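Long-range contact in Cif (Cell cycle inhibiting factor) (Escherichia coli, PDB 3EFY), which deamidates a glutamine side chain of host NEDD8, which shuts down cullin-RING ubiquitin ligases and blocks the host cell cycle: residues L20-E34 against Q162-I175. Sequence-based numbering, arbitrary orientation.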
loop_
_atom_site.group_PDB
_atom_site.type_symbol
_atom_site.label_atom_id
_atom_site.label_comp_id
_atom_site.label_asym_id
_atom_site.label_seq_id
_atom_site.Cartn_x
_atom_site.Cartn_y
_atom_site.Cartn_z
ATOM N N LEU A 20 1.897 -3.926 -3.802
ATOM C CA LEU A 20 3.283 -4.072 -3.343
ATOM C C LEU A 20 4.249 -4.218 -4.488
ATOM O O LEU A 20 5.353 -3.661 -4.468
ATOM C CB LEU A 20 3.434 -5.282 -2.380
ATOM C CG LEU A 20 2.855 -4.996 -0.987
ATOM C CD1 LEU A 20 2.861 -6.284 -0.168
ATOM C CD2 LEU A 20 3.642 -3.908 -0.222
ATOM N N PHE A 21 3.879 -5.002 -5.493
ATOM C CA PHE A 21 4.777 -5.188 -6.641
ATOM C C PHE A 21 4.871 -3.984 -7.555
ATOM O O PHE A 21 5.917 -3.755 -8.155
ATOM C CB PHE A 21 4.380 -6.395 -7.475
ATOM C CG PHE A 21 4.926 -7.706 -6.918
ATOM C CD1 PHE A 21 6.146 -8.220 -7.318
ATOM C CD2 PHE A 21 4.260 -8.395 -5.923
ATOM C CE1 PHE A 21 6.656 -9.388 -6.766
ATOM C CE2 PHE A 21 4.768 -9.541 -5.392
ATOM C CZ PHE A 21 5.967 -10.053 -5.794
ATOM N N LEU A 22 3.770 -3.273 -7.713
ATOM C CA LEU A 22 3.577 -2.314 -8.815
ATOM C C LEU A 22 3.531 -0.843 -8.479
ATOM O O LEU A 22 3.865 -0.014 -9.353
ATOM C CB LEU A 22 2.313 -2.667 -9.580
ATOM C CG LEU A 22 2.262 -4.085 -10.127
ATOM C CD1 LEU A 22 0.885 -4.446 -10.772
ATOM C CD2 LEU A 22 3.391 -4.348 -11.154
ATOM N N ASP A 23 3.141 -0.482 -7.264
ATOM C CA ASP A 23 2.944 0.929 -6.962
ATOM C C ASP A 23 4.267 1.678 -6.928
ATOM O O ASP A 23 5.263 1.209 -6.392
ATOM C CB ASP A 23 2.208 1.123 -5.664
ATOM C CG ASP A 23 0.703 0.823 -5.764
ATOM O OD1 ASP A 23 0.258 0.380 -6.814
ATOM O OD2 ASP A 23 0.004 1.019 -4.751
ATOM N N LYS A 24 4.257 2.846 -7.544
ATOM C CA LYS A 24 5.429 3.690 -7.609
ATOM C C LYS A 24 4.998 5.107 -7.864
ATOM O O LYS A 24 3.830 5.374 -7.990
ATOM C CB LYS A 24 6.369 3.169 -8.697
ATOM C CG LYS A 24 5.838 3.161 -10.030
ATOM C CD LYS A 24 6.720 2.389 -10.992
ATOM C CE LYS A 24 6.331 2.687 -12.434
ATOM N NZ LYS A 24 4.968 2.247 -12.930
ATOM N N ASP A 25 5.962 6.027 -7.952
ATOM C CA ASP A 25 5.624 7.390 -8.303
ATOM C C ASP A 25 4.905 7.403 -9.637
ATOM O O ASP A 25 5.399 6.835 -10.646
ATOM C CB ASP A 25 6.895 8.238 -8.368
ATOM C CG ASP A 25 7.512 8.506 -7.012
ATOM O OD1 ASP A 25 6.843 8.454 -5.937
ATOM O OD2 ASP A 25 8.732 8.812 -7.011
ATOM N N GLY A 26 3.702 7.973 -9.664
ATOM C CA GLY A 26 2.925 8.022 -10.903
ATOM C C GLY A 26 2.122 6.792 -11.326
ATOM O O GLY A 26 1.443 6.810 -12.337
ATOM N N PHE A 27 2.141 5.717 -10.531
ATOM C CA PHE A 27 1.293 4.570 -10.814
ATOM C C PHE A 27 0.781 3.970 -9.514
ATOM O O PHE A 27 1.562 3.579 -8.619
ATOM C CB PHE A 27 1.990 3.455 -11.602
ATOM C CG PHE A 27 1.086 2.316 -11.886
ATOM C CD1 PHE A 27 0.101 2.423 -12.861
ATOM C CD2 PHE A 27 1.138 1.154 -11.147
ATOM C CE1 PHE A 27 -0.778 1.379 -13.112
ATOM C CE2 PHE A 27 0.259 0.112 -11.392
ATOM C CZ PHE A 27 -0.716 0.225 -12.384
ATOM N N SER A 28 -0.539 3.891 -9.426
ATOM C CA SER A 28 -1.189 3.175 -8.334
ATOM C C SER A 28 -2.159 2.148 -8.927
ATOM O O SER A 28 -3.119 2.484 -9.615
ATOM C CB SER A 28 -1.953 4.110 -7.383
ATOM O OG SER A 28 -1.048 4.979 -6.747
ATOM N N TYR A 29 -1.891 0.890 -8.641
ATOM C CA TYR A 29 -2.719 -0.223 -9.063
ATOM C C TYR A 29 -4.132 -0.088 -8.476
ATOM O O TYR A 29 -4.280 0.223 -7.309
ATOM C CB TYR A 29 -2.089 -1.540 -8.558
ATOM C CG TYR A 29 -2.913 -2.779 -8.782
ATOM C CD1 TYR A 29 -2.890 -3.446 -10.009
ATOM C CD2 TYR A 29 -3.773 -3.248 -7.809
ATOM C CE1 TYR A 29 -3.664 -4.588 -10.217
ATOM C CE2 TYR A 29 -4.565 -4.350 -8.043
ATOM C CZ TYR A 29 -4.509 -5.002 -9.235
ATOM O OH TYR A 29 -5.276 -6.118 -9.465
ATOM N N CYS A 30 -5.142 -0.336 -9.308
ATOM C CA CYS A 30 -6.509 -0.324 -8.870
ATOM C C CYS A 30 -7.251 -1.465 -9.602
ATOM O O CYS A 30 -7.615 -1.349 -10.761
ATOM C CB CYS A 30 -7.124 1.038 -9.151
ATOM S SG CYS A 30 -8.827 1.156 -8.583
ATOM N N PHE A 31 -7.471 -2.558 -8.879
ATOM C CA PHE A 31 -8.041 -3.775 -9.433
ATOM C C PHE A 31 -9.206 -3.556 -10.393
ATOM O O PHE A 31 -9.230 -4.097 -11.488
ATOM C CB PHE A 31 -8.476 -4.703 -8.289
ATOM C CG PHE A 31 -9.275 -5.870 -8.745
ATOM C CD1 PHE A 31 -8.689 -6.909 -9.477
ATOM C CD2 PHE A 31 -10.622 -5.928 -8.476
ATOM C CE1 PHE A 31 -9.420 -7.963 -9.909
ATOM C CE2 PHE A 31 -11.371 -7.008 -8.899
ATOM C CZ PHE A 31 -10.779 -8.029 -9.628
ATOM N N GLU A 32 -10.186 -2.761 -9.970
ATOM C CA GLU A 32 -11.377 -2.579 -10.764
ATOM C C GLU A 32 -11.161 -1.939 -12.116
ATOM O O GLU A 32 -11.972 -2.162 -13.043
ATOM C CB GLU A 32 -12.428 -1.803 -9.977
ATOM C CG GLU A 32 -12.986 -2.588 -8.812
ATOM C CD GLU A 32 -13.838 -3.801 -9.198
ATOM O OE1 GLU A 32 -14.269 -3.936 -10.373
ATOM O OE2 GLU A 32 -14.113 -4.622 -8.274
ATOM N N ASN A 33 -10.098 -1.164 -12.257
ATOM C CA ASN A 33 -9.837 -0.430 -13.491
ATOM C C ASN A 33 -8.778 -1.017 -14.413
ATOM O O ASN A 33 -8.534 -0.494 -15.512
ATOM C CB ASN A 33 -9.471 0.996 -13.133
ATOM C CG ASN A 33 -10.557 1.702 -12.402
ATOM O OD1 ASN A 33 -11.734 1.453 -12.608
ATOM N ND2 ASN A 33 -10.151 2.625 -11.530
ATOM N N GLU A 34 -8.117 -2.100 -14.013
ATOM C CA GLU A 34 -7.056 -2.638 -14.828
ATOM C C GLU A 34 -7.563 -3.470 -15.979
ATOM O O GLU A 34 -8.696 -4.037 -15.969
ATOM C CB GLU A 34 -6.056 -3.472 -13.969
ATOM C CG GLU A 34 -5.486 -2.701 -12.763
ATOM C CD GLU A 34 -4.670 -1.447 -13.078
ATOM O OE1 GLU A 34 -4.286 -1.184 -14.257
ATOM O OE2 GLU A 34 -4.438 -0.622 -12.139
ATOM N N GLN A 162 -4.892 -10.642 -14.693
ATOM C CA GLN A 162 -4.206 -9.353 -14.937
ATOM C C GLN A 162 -2.712 -9.629 -14.902
ATOM O O GLN A 162 -2.225 -10.342 -13.999
ATOM C CB GLN A 162 -4.554 -8.305 -13.897
ATOM C CG GLN A 162 -6.063 -8.011 -13.855
ATOM C CD GLN A 162 -6.444 -7.005 -12.801
ATOM O OE1 GLN A 162 -5.590 -6.512 -12.042
ATOM N NE2 GLN A 162 -7.737 -6.650 -12.760
ATOM N N LEU A 163 -1.990 -9.118 -15.913
ATOM C CA LEU A 163 -0.564 -9.423 -16.054
ATOM C C LEU A 163 0.230 -8.115 -16.162
ATOM O O LEU A 163 -0.068 -7.285 -17.055
ATOM C CB LEU A 163 -0.339 -10.244 -17.288
ATOM C CG LEU A 163 1.060 -10.669 -17.660
ATOM C CD1 LEU A 163 1.714 -11.511 -16.531
ATOM C CD2 LEU A 163 1.004 -11.451 -18.993
ATOM N N PHE A 164 1.209 -7.941 -15.315
ATOM C CA PHE A 164 2.034 -6.748 -15.298
ATOM C C PHE A 164 3.522 -7.079 -15.197
ATOM O O PHE A 164 3.920 -7.971 -14.436
ATOM C CB PHE A 164 1.715 -5.858 -14.096
ATOM C CG PHE A 164 0.364 -5.198 -14.110
ATOM C CD1 PHE A 164 -0.759 -5.886 -13.704
ATOM C CD2 PHE A 164 0.236 -3.854 -14.425
ATOM C CE1 PHE A 164 -2.006 -5.252 -13.634
ATOM C CE2 PHE A 164 -1.024 -3.222 -14.347
ATOM C CZ PHE A 164 -2.135 -3.958 -13.948
ATOM N N GLU A 165 4.387 -6.310 -15.887
ATOM C CA GLU A 165 5.799 -6.347 -15.579
ATOM C C GLU A 165 6.089 -5.664 -14.253
ATOM O O GLU A 165 5.430 -4.673 -13.918
ATOM C CB GLU A 165 6.575 -5.658 -16.726
ATOM C CG GLU A 165 8.079 -5.754 -16.544
ATOM C CD GLU A 165 8.910 -5.050 -17.627
ATOM O OE1 GLU A 165 8.323 -4.639 -18.682
ATOM O OE2 GLU A 165 10.158 -4.942 -17.370
ATOM N N TYR A 166 7.038 -6.177 -13.470
ATOM C CA TYR A 166 7.478 -5.477 -12.292
ATOM C C TYR A 166 8.995 -5.373 -12.233
ATOM O O TYR A 166 9.682 -6.151 -12.905
ATOM C CB TYR A 166 6.952 -6.151 -11.025
ATOM C CG TYR A 166 7.602 -7.457 -10.598
ATOM C CD1 TYR A 166 8.737 -7.472 -9.761
ATOM C CD2 TYR A 166 7.088 -8.674 -11.004
ATOM C CE1 TYR A 166 9.290 -8.630 -9.350
ATOM C CE2 TYR A 166 7.643 -9.855 -10.590
ATOM C CZ TYR A 166 8.752 -9.848 -9.749
ATOM O OH TYR A 166 9.342 -11.021 -9.286
ATOM N N ASP A 167 9.448 -4.427 -11.421
ATOM C CA ASP A 167 10.874 -4.187 -11.137
ATOM C C ASP A 167 11.163 -4.635 -9.731
ATOM O O ASP A 167 10.475 -4.223 -8.798
ATOM C CB ASP A 167 11.150 -2.711 -11.250
ATOM C CG ASP A 167 10.956 -2.201 -12.630
ATOM O OD1 ASP A 167 11.408 -2.876 -13.580
ATOM O OD2 ASP A 167 10.379 -1.102 -12.766
ATOM N N THR A 168 12.191 -5.453 -9.579
ATOM C CA THR A 168 12.543 -5.972 -8.269
ATOM C C THR A 168 12.871 -4.854 -7.267
ATOM O O THR A 168 12.561 -4.985 -6.099
ATOM C CB THR A 168 13.663 -6.975 -8.410
ATOM O OG1 THR A 168 13.968 -7.518 -7.122
ATOM C CG2 THR A 168 14.851 -6.286 -9.033
ATOM N N ASP A 169 13.401 -3.720 -7.740
ATOM C CA ASP A 169 13.672 -2.580 -6.856
ATOM C C ASP A 169 12.394 -2.004 -6.243
ATOM O O ASP A 169 12.396 -1.508 -5.116
ATOM C CB ASP A 169 14.366 -1.454 -7.634
ATOM C CG ASP A 169 15.797 -1.729 -7.927
ATOM O OD1 ASP A 169 16.411 -2.667 -7.353
ATOM O OD2 ASP A 169 16.325 -0.962 -8.765
ATOM N N ASN A 170 11.284 -2.109 -6.964
ATOM C CA ASN A 170 10.069 -1.546 -6.478
ATOM C C ASN A 170 9.408 -2.393 -5.379
ATOM O O ASN A 170 8.904 -1.867 -4.369
ATOM C CB ASN A 170 9.126 -1.393 -7.627
ATOM C CG ASN A 170 8.073 -0.479 -7.334
ATOM O OD1 ASN A 170 6.891 -0.843 -7.328
ATOM N ND2 ASN A 170 8.454 0.765 -7.048
ATOM N N ILE A 171 9.398 -3.699 -5.586
ATOM C CA ILE A 171 8.827 -4.595 -4.551
ATOM C C ILE A 171 9.647 -4.432 -3.272
ATOM O O ILE A 171 9.088 -4.351 -2.167
ATOM C CB ILE A 171 8.641 -6.064 -5.043
ATOM C CG1 ILE A 171 8.129 -6.987 -3.914
ATOM C CG2 ILE A 171 9.938 -6.686 -5.571
ATOM C CD1 ILE A 171 6.781 -6.587 -3.320
ATOM N N GLU A 172 10.967 -4.315 -3.419
ATOM C CA GLU A 172 11.832 -4.169 -2.255
ATOM C C GLU A 172 11.481 -2.905 -1.506
ATOM O O GLU A 172 11.323 -2.956 -0.305
ATOM C CB GLU A 172 13.315 -4.130 -2.658
ATOM C CG GLU A 172 13.903 -5.423 -3.121
ATOM C CD GLU A 172 15.308 -5.256 -3.715
ATOM O OE1 GLU A 172 15.796 -6.244 -4.296
ATOM O OE2 GLU A 172 15.908 -4.148 -3.598
ATOM N N LYS A 173 11.351 -1.769 -2.208
ATOM C CA LYS A 173 11.013 -0.497 -1.609
ATOM C C LYS A 173 9.645 -0.558 -0.925
ATOM O O LYS A 173 9.492 -0.094 0.200
ATOM C CB LYS A 173 10.992 0.606 -2.671
ATOM C CG LYS A 173 10.294 1.896 -2.244
ATOM C CD LYS A 173 9.875 2.829 -3.426
ATOM C CE LYS A 173 8.958 2.146 -4.543
ATOM N NZ LYS A 173 7.442 2.315 -4.448
ATOM N N ASN A 174 8.647 -1.144 -1.596
ATOM C CA ASN A 174 7.323 -1.222 -0.990
ATOM C C ASN A 174 7.212 -2.112 0.250
ATOM O O ASN A 174 6.413 -1.843 1.137
ATOM C CB ASN A 174 6.264 -1.599 -2.039
ATOM C CG ASN A 174 6.027 -0.461 -3.050
ATOM O OD1 ASN A 174 6.255 0.713 -2.742
ATOM N ND2 ASN A 174 5.573 -0.807 -4.243
ATOM N N ILE A 175 8.031 -3.156 0.319
ATOM C CA ILE A 175 8.048 -4.006 1.517
ATOM C C ILE A 175 8.661 -3.229 2.662
ATOM O O ILE A 175 8.165 -3.292 3.763
ATOM C CB ILE A 175 8.789 -5.303 1.298
ATOM C CG1 ILE A 175 7.993 -6.212 0.352
ATOM C CG2 ILE A 175 9.011 -6.038 2.659
ATOM C CD1 ILE A 175 8.791 -7.379 -0.199
HETATM O O HOH W 1 7.328 -2.722 -10.274
HETATM O O HOH W 2 4.812 2.850 -3.686
#
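Asn174 grips the C-terminal end of helix 10-22 with its side-chain amide. Both N-H groups are used: Asn174 ND2 donates to Leu20 O (2.9 Å) and to Asp23 O (3.0 Å). Both acceptors lie close to the amide plane, and the bonds are nearly straight, at 165° and 173°. ND2 stands well above the carbonyl plane of Leu20, but only slightly tilted from that of Asp23. Asp23 O takes a second bond from Lys173 NZ, whose bent chain also reaches Asn174 OD1 at 2.6 Å. A water donates to that OD1 too, fixing the amide. Another water joins Phe21 O to Asp167 N at the start of helix 168-184.

At the other end, Gln162 holds the loop by both amide atoms. Gln162 OE1 accepts from Tyr29 OH at 2.6 Å, and its NE2 donates to Phe31 O along a lone pair in the carbonyl plane. With CG beside the backbone N (chi1 -59°) and the chain extended beyond it, the amide reaches across to both. Within the loop, Glu34 OE2 takes the N-H of Cys30, and Asp23 OD1 that of Tyr29.

Rings and aliphatic groups pack between and beside these polar ends. Leu22 CD1 sits over one face of Phe164, and Tyr29 turns its edge toward the face of Phe164 in an offset edge-to-face pair. Phe21 turns its edge onto the face of Tyr166, with centroids 4.7 Å apart, while Ile171 CD1 covers a Phe21 face. Tyr166 OH is hydrogen-bonded to Asp71 OD1. Helix 168-184 thus clamps the end of helix 10-22, which begins at Cys10, the probable catalytic cysteine. This Cys-bearing helix on an antiparallel sheet, edged by strand 159-166, is consistent with a papain-like fold for Cif's C-terminal, catalytic part.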